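Local coordinates for protein bacteriorhodopsin (Nanosalina sp., PDB 6EYU) that pumps protons inward across the cell membrane, as a light-driven retinal protein of the xenorhodopsin group with the microbial-rhodopsin seven-helix fold, at residues Y20-T23 with A24-G28; L138-V141 with Y142-K146; Y130-G133 with V134-L138; Q122-S126 with I127-Y131. All coordinates share one frame; numbering follows the deposited sequence.

Contact 1: residues Y20-T23 with A24-G28; sequences YIIT and AMISG. With MUN ([(2~{S})-2,3-bis(oxidanyl)propyl] (~{E})-undec-2-enoate), chain U; LFA (eicosane), chain F.
Y20-T23 runs straight into A24-G28 as two successive turns of helix 14-38, a transmembrane helix of the microbial-rhodopsin bundle, and four i to i+4 backbone hydrogen bonds join them: A24 N to Y20 O, M25 N to I21 O, I26 N to I22 O and S27 N to T23 O. The M25 bond is almost straight, with an N-H...O angle of 171°. Two pairs of apolar side chains, each a turn apart, lie alongside one another. I21 CG2 meets the terminal methyl M25 CE at 4.0 Å, the methionine chain being bent at chi2 (-32°). I22 CG2 likewise touches I26 CD1 at 3.9 Å. Lipid reaches both pairs: I21 CG2 packs on CAF of a monoacylglycerol tail at 3.7 Å, M25 CG meets CAM of the same tail at 3.8 Å, and I22 CD1 reaches C13 of an eicosane. I21 also packs on helix 42-63. T23 meets lipid through CG2, 3.6 Å from eicosane C7, while its OG1 is hydrogen-bonded to A19 O in the turn before and to Q214 OE1 of helix 198-230. Y20 points into the bundle, where its hydroxyl bonds S55 and its ring meets that of Y59; A24 packs on V52 of helix 42-63. S27 returns its hydroxyl to the preceding turn, OG lying beside its own backbone N (chi1 -73°), so that T23 O accepts both S27 N at 2.7 Å and S27 OG at 2.9 Å, from opposite faces of the carbonyl plane.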
loop_
_atom_site.group_PDB
_atom_site.type_symbol
_atom_site.label_atom_id
_atom_site.label_comp_id
_atom_site.label_asym_id
_atom_site.label_seq_id
_atom_site.Cartn_x
_atom_site.Cartn_y
_atom_site.Cartn_z
ATOM N N TYR A 20 -4.599 7.481 25.174
ATOM C CA TYR A 20 -4.454 7.836 23.768
ATOM C C TYR A 20 -5.390 6.998 22.902
ATOM O O TYR A 20 -6.079 7.527 22.030
ATOM C CB TYR A 20 -3.007 7.639 23.312
ATOM C CG TYR A 20 -2.772 7.991 21.859
ATOM C CD1 TYR A 20 -2.589 9.310 21.465
ATOM C CD2 TYR A 20 -2.683 7.000 20.890
ATOM C CE1 TYR A 20 -2.342 9.633 20.144
ATOM C CE2 TYR A 20 -2.415 7.312 19.571
ATOM C CZ TYR A 20 -2.251 8.630 19.203
ATOM O OH TYR A 20 -2.001 8.946 17.887
ATOM N N ILE A 21 -5.407 5.690 23.141
ATOM C CA ILE A 21 -6.203 4.781 22.324
ATOM C C ILE A 21 -7.692 5.058 22.502
ATOM O O ILE A 21 -8.453 5.046 21.534
ATOM C CB ILE A 21 -5.925 3.307 22.677
ATOM C CG1 ILE A 21 -4.504 2.921 22.266
ATOM C CG2 ILE A 21 -6.933 2.402 21.985
ATOM C CD1 ILE A 21 -4.090 1.539 22.726
ATOM N N ILE A 22 -8.099 5.337 23.735
ATOM C CA ILE A 22 -9.509 5.551 24.044
ATOM C C ILE A 22 -10.011 6.844 23.408
ATOM O O ILE A 22 -11.097 6.879 22.829
ATOM C CB ILE A 22 -9.750 5.618 25.564
ATOM C CG1 ILE A 22 -9.394 4.281 26.217
ATOM C CG2 ILE A 22 -11.200 5.973 25.854
ATOM C CD1 ILE A 22 -9.181 4.371 27.712
ATOM N N THR A 23 -9.194 7.890 23.474
ATOM C CA THR A 23 -9.552 9.179 22.893
ATOM C C THR A 23 -9.527 9.111 21.370
ATOM O O THR A 23 -10.258 9.835 20.695
ATOM C CB THR A 23 -8.591 10.290 23.356
ATOM O OG1 THR A 23 -7.236 9.848 23.212
ATOM C CG2 THR A 23 -8.854 10.657 24.807
ATOM N N ALA A 24 -8.669 8.248 20.834
ATOM C CA ALA A 24 -8.561 8.074 19.390
ATOM C C ALA A 24 -9.837 7.452 18.831
ATOM O O ALA A 24 -10.425 7.968 17.880
ATOM C CB ALA A 24 -7.359 7.207 19.052
ATOM N N MET A 25 -10.275 6.357 19.444
ATOM C CA MET A 25 -11.511 5.699 19.040
ATOM C C MET A 25 -12.684 6.670 19.131
ATOM O O MET A 25 -13.506 6.751 18.218
ATOM C CB MET A 25 -11.778 4.480 19.926
ATOM C CG MET A 25 -10.758 3.364 19.771
ATOM S SD MET A 25 -10.093 3.251 18.097
ATOM C CE MET A 25 -8.685 2.178 18.364
ATOM N N ILE A 26 -12.715 7.456 20.202
ATOM C CA ILE A 26 -13.826 8.368 20.449
ATOM C C ILE A 26 -13.791 9.542 19.475
ATOM O O ILE A 26 -14.776 9.817 18.791
ATOM C CB ILE A 26 -13.798 8.908 21.892
ATOM C CG1 ILE A 26 -14.600 7.987 22.814
ATOM C CG2 ILE A 26 -14.361 10.320 21.940
ATOM C CD1 ILE A 26 -14.133 8.008 24.254
ATOM N N SER A 27 -12.618 10.148 19.327
ATOM C CA SER A 27 -12.408 11.173 18.311
ATOM C C SER A 27 -12.845 10.668 16.938
ATOM O O SER A 27 -13.444 11.406 16.157
ATOM C CB SER A 27 -10.935 11.584 18.267
ATOM O OG SER A 27 -10.592 12.371 19.394
ATOM N N GLY A 28 -12.540 9.407 16.653
ATOM C CA GLY A 28 -12.853 8.815 15.356
ATOM C C GLY A 28 -14.341 8.822 15.066
ATOM O O GLY A 28 -14.768 9.214 13.980
HETATM C CAN MUN U . -12.328 1.962 23.095
HETATM C CAM MUN U . -11.240 0.950 22.730
HETATM C CAK MUN U . -10.790 0.209 23.991
HETATM C CAH MUN U . -9.648 0.982 24.656
HETATM C CAF MUN U . -8.365 0.146 24.613
HETATM C CAC MUN U . -8.402 -1.161 25.433
HETATM C CAA MUN U . -7.087 -1.974 25.464
HETATM O OAD MUN U . -6.303 -1.908 24.520
HETATM O OAB MUN U . -7.070 -2.984 26.375
HETATM C CAE MUN U . -6.494 -4.144 25.765
HETATM C CAG MUN U . -5.332 -4.655 26.620
HETATM O OAJ MUN U . -5.232 -3.867 27.809
HETATM C CAI MUN U . -5.581 -6.117 26.994
HETATM O OAL MUN U . -4.686 -6.501 28.041
HETATM C C7 LFA F . -11.562 11.695 26.938
HETATM C C8 LFA F . -11.811 10.704 28.073
HETATM C C9 LFA F . -10.830 9.540 27.959
HETATM C C10 LFA F . -10.008 9.433 29.243
HETATM C C11 LFA F . -9.451 8.017 29.373
HETATM C C12 LFA F . -8.483 7.945 30.554
HETATM C C13 LFA F . -7.890 6.539 30.634
HETATM C C14 LFA F . -6.921 6.441 31.811
HETATM C C15 LFA F . -6.400 5.008 31.906
HETATM C C16 LFA F . -5.811 4.750 33.291
HETATM C C17 LFA F . -4.672 3.737 33.172
HETATM C C18 LFA F . -4.960 2.522 34.050
HETATM C C19 LFA F . -3.700 1.666 34.153
HETATM C C20 LFA F . -3.221 1.297 32.750
#

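Contact 2: residues L138-V141 with Y142-K146; sequences LGVV and YLLAK. With MUN ([(2~{S})-2,3-bis(oxidanyl)propyl] (~{E})-undec-2-enoate), chain V; MUN ([(2~{S})-2,3-bis(oxidanyl)propyl] (~{E})-undec-2-enoate), chain B.
Two lipid-binding grooves flank the end of transmembrane helix 128-145, where Y142 and its neighbours pack against the preceding turn L138-V141. Backbone hydrogen bonds run from Y142 N to L138 O, L143 N to G139 O, L144 N to V140 O and A145 N to V141 O, the second almost straight (176°). With CG anti to the backbone N (chi1 164°), the Y142 ring stands beside G139 and presents its edge to G139 O, which lies 3.9 Å from CD2. Further along, Y142 CE2 lies 3.9 Å from CAF of one monoacylglycerol. L143 CD1 continues this groove, 3.6 Å from CAN. The second lipid runs past V141 and A145, with A145 CB 3.6 Å from its CAC. A leucine in place of Y142, lacking the ring edge and hydroxyl, would probably leave CAF and CAC of the first lipid less well covered. On the inner side V140 CG1 touches L144 CD1 at 4.2 Å, and both residues pack on L107 of helix 101-124. The side-chain contacts across this turn are van der Waals, and its polar links are paired backbone amides, which suits a turn with acyl chains along its outer side.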
loop_
_atom_site.group_PDB
_atom_site.type_symbol
_atom_site.label_atom_id
_atom_site.label_comp_id
_atom_site.label_asym_id
_atom_site.label_seq_id
_atom_site.Cartn_x
_atom_site.Cartn_y
_atom_site.Cartn_z
ATOM N N LEU A 138 12.192 17.932 5.099
ATOM C CA LEU A 138 12.391 19.311 4.669
ATOM C C LEU A 138 11.861 19.517 3.254
ATOM O O LEU A 138 11.360 20.591 2.921
ATOM C CB LEU A 138 13.876 19.679 4.730
ATOM C CG LEU A 138 14.494 19.666 6.129
ATOM C CD1 LEU A 138 16.003 19.841 6.054
ATOM C CD2 LEU A 138 13.870 20.744 7.003
ATOM N N GLY A 139 11.862 18.447 2.466
ATOM C CA GLY A 139 11.057 18.391 1.250
ATOM C C GLY A 139 9.585 18.624 1.533
ATOM O O GLY A 139 8.931 19.416 0.857
ATOM N N VAL A 140 9.067 17.936 2.545
ATOM C CA VAL A 140 7.657 18.035 2.899
ATOM C C VAL A 140 7.313 19.449 3.355
ATOM O O VAL A 140 6.420 20.089 2.800
ATOM C CB VAL A 140 7.292 17.048 4.022
ATOM C CG1 VAL A 140 5.966 17.434 4.660
ATOM C CG2 VAL A 140 7.237 15.627 3.481
ATOM N N VAL A 141 8.042 19.942 4.351
ATOM C CA VAL A 141 7.848 21.304 4.830
ATOM C C VAL A 141 7.899 22.283 3.664
ATOM O O VAL A 141 7.119 23.233 3.604
ATOM C CB VAL A 141 8.929 21.704 5.851
ATOM C CG1 VAL A 141 8.784 23.172 6.222
ATOM C CG2 VAL A 141 8.845 20.822 7.087
ATOM N N TYR A 142 8.867 22.084 2.777
ATOM C CA TYR A 142 8.998 22.921 1.593
ATOM C C TYR A 142 7.704 22.915 0.788
ATOM O O TYR A 142 7.124 23.967 0.519
ATOM C CB TYR A 142 10.153 22.432 0.719
ATOM C CG TYR A 142 10.119 22.984 -0.686
ATOM C CD1 TYR A 142 10.397 24.323 -0.925
ATOM C CD2 TYR A 142 9.578 22.237 -1.724
ATOM C CE1 TYR A 142 10.266 24.865 -2.189
ATOM C CE2 TYR A 142 9.438 22.771 -2.991
ATOM C CZ TYR A 142 9.794 24.082 -3.221
ATOM O OH TYR A 142 9.672 24.615 -4.483
ATOM N N LEU A 143 7.272 21.726 0.380
ATOM C CA LEU A 143 6.016 21.577 -0.349
ATOM C C LEU A 143 4.911 22.376 0.334
ATOM O O LEU A 143 4.270 23.223 -0.288
ATOM C CB LEU A 143 5.615 20.102 -0.418
ATOM C CG LEU A 143 5.722 19.420 -1.783
ATOM C CD1 LEU A 143 6.793 20.070 -2.647
ATOM C CD2 LEU A 143 6.005 17.937 -1.601
ATOM N N LEU A 144 4.623 22.023 1.582
ATOM C CA LEU A 144 3.596 22.710 2.356
ATOM C C LEU A 144 3.778 24.219 2.264
ATOM O O LEU A 144 2.801 24.964 2.181
ATOM C CB LEU A 144 3.656 22.274 3.820
ATOM C CG LEU A 144 3.303 20.812 4.096
ATOM C CD1 LEU A 144 3.300 20.547 5.593
ATOM C CD2 LEU A 144 1.957 20.460 3.481
ATOM N N ALA A 145 5.011 24.668 2.468
ATOM C CA ALA A 145 5.276 26.081 2.709
ATOM C C ALA A 145 5.059 26.901 1.441
ATOM O O ALA A 145 4.713 28.080 1.508
ATOM C CB ALA A 145 6.694 26.270 3.226
ATOM N N LYS A 146 5.265 26.276 0.286
ATOM C CA LYS A 146 5.262 27.002 -0.979
ATOM C C LYS A 146 4.102 26.566 -1.871
ATOM O O LYS A 146 3.042 27.194 -1.863
ATOM C CB LYS A 146 6.590 26.808 -1.713
ATOM C CG LYS A 146 6.523 27.124 -3.198
ATOM C CD LYS A 146 6.978 28.546 -3.485
ATOM C CE LYS A 146 8.199 28.567 -4.391
HETATM C CAQ MUN V . 10.210 15.544 -2.149
HETATM C CAP MUN V . 9.537 16.893 -2.409
HETATM C CAO MUN V . 9.996 17.439 -3.763
HETATM C CAN MUN V . 8.770 17.762 -4.621
HETATM C CAM MUN V . 9.105 18.883 -5.611
HETATM C CAK MUN V . 7.954 19.028 -6.611
HETATM C CAH MUN V . 8.116 20.313 -7.434
HETATM C CAF MUN V . 8.290 21.522 -6.505
HETATM C CAC MUN V . 7.185 22.617 -6.595
HETATM C CAA MUN V . 6.548 22.830 -7.996
HETATM O OAD MUN V . 6.440 21.885 -8.776
HETATM O OAB MUN V . 5.841 23.990 -8.108
HETATM C CAE MUN V . 5.097 24.024 -9.330
HETATM C CAG MUN V . 4.396 25.380 -9.462
HETATM O OAJ MUN V . 5.188 26.389 -8.832
HETATM C CAI MUN V . 4.215 25.725 -10.942
HETATM O OAL MUN V . 4.004 27.133 -11.081
HETATM C CAP MUN B . 15.055 24.801 6.160
HETATM C CAO MUN B . 13.970 25.216 5.165
HETATM C CAN MUN B . 13.338 23.965 4.551
HETATM C CAM MUN B . 11.913 24.287 4.096
HETATM C CAK MUN B . 11.956 25.396 3.044
HETATM C CAH MUN B . 11.029 26.543 3.454
HETATM C CAF MUN B . 10.551 27.273 2.192
HETATM C CAC MUN B . 9.530 28.401 2.397
HETATM C CAA MUN B . 9.404 29.392 1.234
HETATM O OAD MUN B . 9.968 29.175 0.161
HETATM O OAB MUN B . 8.482 30.377 1.414
HETATM C CAE MUN B . 8.532 31.287 0.309
HETATM C CAG MUN B . 7.110 31.611 -0.157
HETATM O OAJ MUN B . 6.600 32.711 0.602
HETATM C CAI MUN B . 7.132 31.983 -1.642
HETATM O OAL MUN B . 5.926 32.675 -1.978
#

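Contact 3: residues Y130-G133 with V134-L138; sequences YYVG and VLLLL. With RET (retinal), chain D; MUN ([(2~{S})-2,3-bis(oxidanyl)propyl] (~{E})-undec-2-enoate), chain P.
The retinal pocket is lined by one side of helix 128-145, with Y130, G133 and L137 on successive turns facing the chromophore ring. Four i to i+4 backbone hydrogen bonds run from V134 N-Y130 O to L137 N-G133 O. V134 lays CG2 over a face of the Y130 ring as a CH-pi contact, 4.1 Å from the centroid and 26° off the normal. Y130 holds CG anti to its amide nitrogen (chi1 171°), which carries the ring along the helix toward V134, while CD2 approaches retinal C3. The hydroxyl bonds P178 O, and W181 and Y182 add aromatic neighbours. Replacing Y130 by alanine is likely to strip V134 CG2 of its aromatic support and leave P178 O without this donor, opening a gap beside retinal C3. G133 lies close to the ionone ring, its C 3.9 Å from C18, and a CB here would clash with C4; L137 CD2 also meets C18. Behind the pocket V132 CG1 meets L136 CD1 at 3.8 Å, V132 packing on L57 and L136 on F49 of the second subunit. This aromatic and aliphatic wall beside the ring end of retinal is tied to helix 157-183 by the Y130 hydroxyl and L137 packing.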
loop_
_atom_site.group_PDB
_atom_site.type_symbol
_atom_site.label_atom_id
_atom_site.label_comp_id
_atom_site.label_asym_id
_atom_site.label_seq_id
_atom_site.Cartn_x
_atom_site.Cartn_y
_atom_site.Cartn_z
ATOM N N TYR A 130 18.082 7.694 8.592
ATOM C CA TYR A 130 17.510 8.807 9.341
ATOM C C TYR A 130 17.790 10.129 8.632
ATOM O O TYR A 130 16.927 11.004 8.572
ATOM C CB TYR A 130 18.081 8.844 10.760
ATOM C CG TYR A 130 17.709 10.087 11.540
ATOM C CD1 TYR A 130 18.563 11.183 11.579
ATOM C CD2 TYR A 130 16.595 10.100 12.369
ATOM C CE1 TYR A 130 18.273 12.288 12.358
ATOM C CE2 TYR A 130 16.296 11.200 13.151
ATOM C CZ TYR A 130 17.136 12.292 13.138
ATOM O OH TYR A 130 16.837 13.396 13.904
ATOM N N TYR A 131 18.966 10.229 8.020
ATOM C CA TYR A 131 19.417 11.487 7.435
ATOM C C TYR A 131 18.671 11.777 6.138
ATOM O O TYR A 131 18.262 12.912 5.888
ATOM C CB TYR A 131 20.923 11.442 7.171
ATOM C CG TYR A 131 21.762 11.694 8.404
ATOM C CD1 TYR A 131 21.369 12.630 9.351
ATOM C CD2 TYR A 131 22.858 10.892 8.694
ATOM C CE1 TYR A 131 22.072 12.795 10.529
ATOM C CE2 TYR A 131 23.574 11.057 9.863
ATOM C CZ TYR A 131 23.179 12.011 10.776
ATOM O OH TYR A 131 23.899 12.190 11.935
ATOM N N VAL A 132 18.427 10.732 5.354
ATOM C CA VAL A 132 17.548 10.833 4.197
ATOM C C VAL A 132 16.159 11.306 4.616
ATOM O O VAL A 132 15.605 12.233 4.026
ATOM C CB VAL A 132 17.415 9.479 3.477
ATOM C CG1 VAL A 132 16.257 9.514 2.490
ATOM C CG2 VAL A 132 18.715 9.125 2.771
ATOM N N GLY A 133 15.629 10.703 5.675
ATOM C CA GLY A 133 14.340 11.111 6.222
ATOM C C GLY A 133 14.273 12.605 6.467
ATOM O O GLY A 133 13.353 13.278 6.003
ATOM N N VAL A 134 15.257 13.127 7.192
ATOM C CA VAL A 134 15.270 14.537 7.561
ATOM C C VAL A 134 15.233 15.419 6.318
ATOM O O VAL A 134 14.437 16.355 6.232
ATOM C CB VAL A 134 16.522 14.894 8.384
ATOM C CG1 VAL A 134 16.655 16.403 8.516
ATOM C CG2 VAL A 134 16.462 14.235 9.753
ATOM N N LEU A 135 16.105 15.123 5.359
ATOM C CA LEU A 135 16.039 15.750 4.044
ATOM C C LEU A 135 14.620 15.681 3.492
ATOM O O LEU A 135 14.003 16.709 3.208
ATOM C CB LEU A 135 17.005 15.063 3.077
ATOM C CG LEU A 135 18.275 15.845 2.736
ATOM C CD1 LEU A 135 18.650 16.789 3.869
ATOM C CD2 LEU A 135 19.419 14.893 2.427
ATOM N N LEU A 136 14.080 14.469 3.415
ATOM C CA LEU A 136 12.751 14.257 2.861
ATOM C C LEU A 136 11.724 15.129 3.573
ATOM O O LEU A 136 10.865 15.739 2.935
ATOM C CB LEU A 136 12.356 12.785 2.981
ATOM C CG LEU A 136 12.947 11.877 1.901
ATOM C CD1 LEU A 136 12.610 10.419 2.174
ATOM C CD2 LEU A 136 12.449 12.299 0.527
ATOM N N LEU A 137 11.851 15.228 4.892
ATOM C CA LEU A 137 10.890 15.972 5.695
ATOM C C LEU A 137 10.984 17.467 5.401
ATOM O O LEU A 137 9.972 18.166 5.373
ATOM C CB LEU A 137 11.125 15.719 7.185
ATOM C CG LEU A 137 10.235 16.536 8.124
ATOM C CD1 LEU A 137 8.767 16.238 7.858
ATOM C CD2 LEU A 137 10.587 16.261 9.577
ATOM N N LEU A 138 12.192 17.932 5.099
ATOM C CA LEU A 138 12.391 19.311 4.669
ATOM C C LEU A 138 11.861 19.517 3.254
ATOM O O LEU A 138 11.360 20.591 2.921
ATOM C CB LEU A 138 13.876 19.679 4.730
ATOM C CG LEU A 138 14.494 19.666 6.129
ATOM C CD1 LEU A 138 16.003 19.841 6.054
ATOM C CD2 LEU A 138 13.870 20.744 7.003
HETATM C C1 RET D . 11.252 9.412 11.813
HETATM C C2 RET D . 12.437 8.593 11.291
HETATM C C3 RET D . 13.721 9.420 11.259
HETATM C C4 RET D . 13.593 10.556 10.250
HETATM C C5 RET D . 12.241 11.256 10.393
HETATM C C6 RET D . 11.184 10.772 11.104
HETATM C C7 RET D . 9.969 11.558 11.192
HETATM C C8 RET D . 8.876 11.085 11.854
HETATM C C9 RET D . 7.652 11.844 11.832
HETATM C C10 RET D . 6.530 11.413 12.533
HETATM C C11 RET D . 5.313 12.120 12.641
HETATM C C12 RET D . 4.374 11.368 13.339
HETATM C C13 RET D . 3.016 11.708 13.523
HETATM C C14 RET D . 2.165 10.852 14.235
HETATM C C15 RET D . 0.792 11.005 14.401
HETATM C C16 RET D . 9.945 8.671 11.526
HETATM C C17 RET D . 11.399 9.658 13.316
HETATM C C18 RET D . 12.075 12.614 9.708
HETATM C C19 RET D . 7.599 13.166 11.064
HETATM C C20 RET D . 2.478 13.028 12.966
HETATM C CAR MUN P . 18.462 12.409 -1.358
HETATM C CAQ MUN P . 19.540 12.676 -0.307
HETATM C CAP MUN P . 20.908 12.748 -0.987
HETATM C CAO MUN P . 21.926 11.965 -0.158
HETATM C CAN MUN P . 21.521 12.014 1.315
HETATM C CAM MUN P . 22.431 11.092 2.126
HETATM C CAK MUN P . 23.650 11.876 2.613
HETATM C CAH MUN P . 23.803 11.687 4.123
HETATM C CAF MUN P . 25.023 10.808 4.412
HETATM C CAC MUN P . 25.123 10.296 5.851
HETATM C CAA MUN P . 26.336 9.413 6.152
HETATM O OAD MUN P . 26.879 8.759 5.263
HETATM O OAB MUN P . 26.645 9.299 7.472
HETATM C CAE MUN P . 26.865 7.925 7.806
HETATM C CAG MUN P . 27.857 7.836 8.967
HETATM O OAJ MUN P . 27.546 8.840 9.938
HETATM C CAI MUN P . 27.763 6.453 9.618
HETATM O OAL MUN P . 28.592 5.533 8.902
#

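Contact 4: residues Q122-S126 with I127-Y131; sequences QAQGS and ITPYY. With RET (retinal), chain D.
Apolar and carbonyl contacts at P129 bring the two segments together. The pyrrolidine ring turns back toward the preceding helix end: CD sits 3.4 Å from S126 O, and CG lies 3.9 Å from Q124 OE1, the glutamine reaching it with an extended chain. P129 also packs on T117 and L120 of helix 101-124, while I127 turns to W181 and Y182 of helix 157-183.

Among the polar groups, S126 OG, anti to its own backbone N (chi1 -179°), stands 3.5 Å from T128 OG1. Polar partners lie outside the segments: Q124 NE2 bonds T60 OG1 of the second subunit, and S126 OG makes a weak bond to N64 OD1 of that subunit.

In the backbone, G125 N makes a weak bond to Q122 O at 3.3 Å as helix 101-124 ends; in the first turn of the next helix Y131 N bonds T128 O at 2.8 Å. G125 has positive phi (59°), a conformation that favours glycine, and is the C-prime residue of a Schellman motif, in which S126 N returns to A121 O; this ends helix 101-124 in a tight interhelical turn leading to helix 128-145 of the rhodopsin bundle.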
loop_
_atom_site.group_PDB
_atom_site.type_symbol
_atom_site.label_atom_id
_atom_site.label_comp_id
_atom_site.label_asym_id
_atom_site.label_seq_id
_atom_site.Cartn_x
_atom_site.Cartn_y
_atom_site.Cartn_z
ATOM N N GLN A 122 16.382 1.938 12.594
ATOM C CA GLN A 122 16.268 1.048 13.744
ATOM C C GLN A 122 16.691 -0.368 13.369
ATOM O O GLN A 122 17.421 -1.025 14.112
ATOM C CB GLN A 122 14.836 1.036 14.277
ATOM C CG GLN A 122 14.681 0.302 15.601
ATOM C CD GLN A 122 13.239 0.228 16.063
ATOM O OE1 GLN A 122 12.570 1.250 16.214
ATOM N NE2 GLN A 122 12.764 -0.984 16.324
ATOM N N ALA A 123 16.192 -0.850 12.236
ATOM C CA ALA A 123 16.414 -2.232 11.828
ATOM C C ALA A 123 17.879 -2.457 11.467
ATOM O O ALA A 123 18.413 -3.548 11.660
ATOM C CB ALA A 123 15.517 -2.584 10.651
ATOM N N GLN A 124 18.540 -1.401 11.004
ATOM C CA GLN A 124 19.924 -1.502 10.552
ATOM C C GLN A 124 20.894 -1.193 11.688
ATOM O O GLN A 124 22.095 -1.442 11.573
ATOM C CB GLN A 124 20.175 -0.545 9.385
ATOM C CG GLN A 124 19.552 -0.990 8.071
ATOM C CD GLN A 124 19.897 -0.065 6.921
ATOM O OE1 GLN A 124 20.885 0.668 6.973
ATOM N NE2 GLN A 124 19.079 -0.091 5.876
ATOM N N GLY A 125 20.389 -0.551 12.736
ATOM C CA GLY A 125 21.245 0.060 13.746
ATOM C C GLY A 125 22.167 1.105 13.150
ATOM O O GLY A 125 23.295 1.288 13.610
ATOM N N SER A 126 21.678 1.803 12.132
ATOM C CA SER A 126 22.483 2.787 11.415
ATOM C C SER A 126 21.717 4.096 11.269
ATOM O O SER A 126 20.513 4.095 11.016
ATOM C CB SER A 126 22.863 2.252 10.032
ATOM O OG SER A 126 23.661 3.187 9.327
ATOM N N ILE A 127 22.430 5.213 11.383
ATOM C CA ILE A 127 21.793 6.524 11.401
ATOM C C ILE A 127 21.647 7.082 9.988
ATOM O O ILE A 127 21.061 8.147 9.792
ATOM C CB ILE A 127 22.595 7.530 12.247
ATOM C CG1 ILE A 127 21.711 8.717 12.637
ATOM C CG2 ILE A 127 23.814 8.017 11.477
ATOM C CD1 ILE A 127 20.618 8.366 13.621
ATOM N N THR A 128 22.213 6.381 9.012
ATOM C CA THR A 128 22.283 6.898 7.651
ATOM C C THR A 128 20.888 7.221 7.121
ATOM O O THR A 128 20.627 8.349 6.704
ATOM C CB THR A 128 22.965 5.901 6.696
ATOM O OG1 THR A 128 24.353 5.787 7.030
ATOM C CG2 THR A 128 22.829 6.367 5.253
ATOM N N PRO A 129 19.978 6.235 7.158
ATOM C CA PRO A 129 18.643 6.429 6.595
ATOM C C PRO A 129 17.886 7.559 7.284
ATOM O O PRO A 129 17.208 8.343 6.621
ATOM C CB PRO A 129 17.947 5.084 6.848
ATOM C CG PRO A 129 19.043 4.109 7.124
ATOM C CD PRO A 129 20.131 4.907 7.773
ATOM N N TYR A 130 18.082 7.694 8.592
ATOM C CA TYR A 130 17.510 8.807 9.341
ATOM C C TYR A 130 17.790 10.129 8.632
ATOM O O TYR A 130 16.927 11.004 8.572
ATOM C CB TYR A 130 18.081 8.844 10.760
ATOM C CG TYR A 130 17.709 10.087 11.540
ATOM C CD1 TYR A 130 18.563 11.183 11.579
ATOM C CD2 TYR A 130 16.595 10.100 12.369
ATOM C CE1 TYR A 130 18.273 12.288 12.358
ATOM C CE2 TYR A 130 16.296 11.200 13.151
ATOM C CZ TYR A 130 17.136 12.292 13.138
ATOM O OH TYR A 130 16.837 13.396 13.904
ATOM N N TYR A 131 18.966 10.229 8.020
ATOM C CA TYR A 131 19.417 11.487 7.435
ATOM C C TYR A 131 18.671 11.777 6.138
ATOM O O TYR A 131 18.262 12.912 5.888
ATOM C CB TYR A 131 20.923 11.442 7.171
ATOM C CG TYR A 131 21.762 11.694 8.404
ATOM C CD1 TYR A 131 21.369 12.630 9.351
ATOM C CD2 TYR A 131 22.858 10.892 8.694
ATOM C CE1 TYR A 131 22.072 12.795 10.529
ATOM C CE2 TYR A 131 23.574 11.057 9.863
ATOM C CZ TYR A 131 23.179 12.011 10.776
ATOM O OH TYR A 131 23.899 12.190 11.935
HETATM C C1 RET D . 11.252 9.412 11.813
HETATM C C2 RET D . 12.437 8.593 11.291
HETATM C C3 RET D . 13.721 9.420 11.259
HETATM C C4 RET D . 13.593 10.556 10.250
HETATM C C5 RET D . 12.241 11.256 10.393
HETATM C C6 RET D . 11.184 10.772 11.104
HETATM C C7 RET D . 9.969 11.558 11.192
HETATM C C8 RET D . 8.876 11.085 11.854
HETATM C C9 RET D . 7.652 11.844 11.832
HETATM C C10 RET D . 6.530 11.413 12.533
HETATM C C11 RET D . 5.313 12.120 12.641
HETATM C C12 RET D . 4.374 11.368 13.339
HETATM C C13 RET D . 3.016 11.708 13.523
HETATM C C14 RET D . 2.165 10.852 14.235
HETATM C C15 RET D . 0.792 11.005 14.401
HETATM C C16 RET D . 9.945 8.671 11.526
HETATM C C17 RET D . 11.399 9.658 13.316
HETATM C C18 RET D . 12.075 12.614 9.708
HETATM C C19 RET D . 7.599 13.166 11.064
HETATM C C20 RET D . 2.478 13.028 12.966
#

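Along the chain the order is contact 1, contact 4, contact 3 and contact 2. Contact 1 lies on helix 14-38, its centre about 30 Å from that of contact 3, on the opposite side of the chain's centre. The other three use helix 128-145: contact 4 joins its start to the end of helix 101-124, contact 3 shares Y130 and Y131 with it at about 11 Å between centres, and contact 2 shares L138 with contact 3 at about 12 Å. The second subunit meets contact 4 at the end of helix 101-124 and the turn, contact 3 at V132 and L136. Helix 128-145 also meets retinal and, from T128 to A145, lipid, as contact 1 does across the bundle.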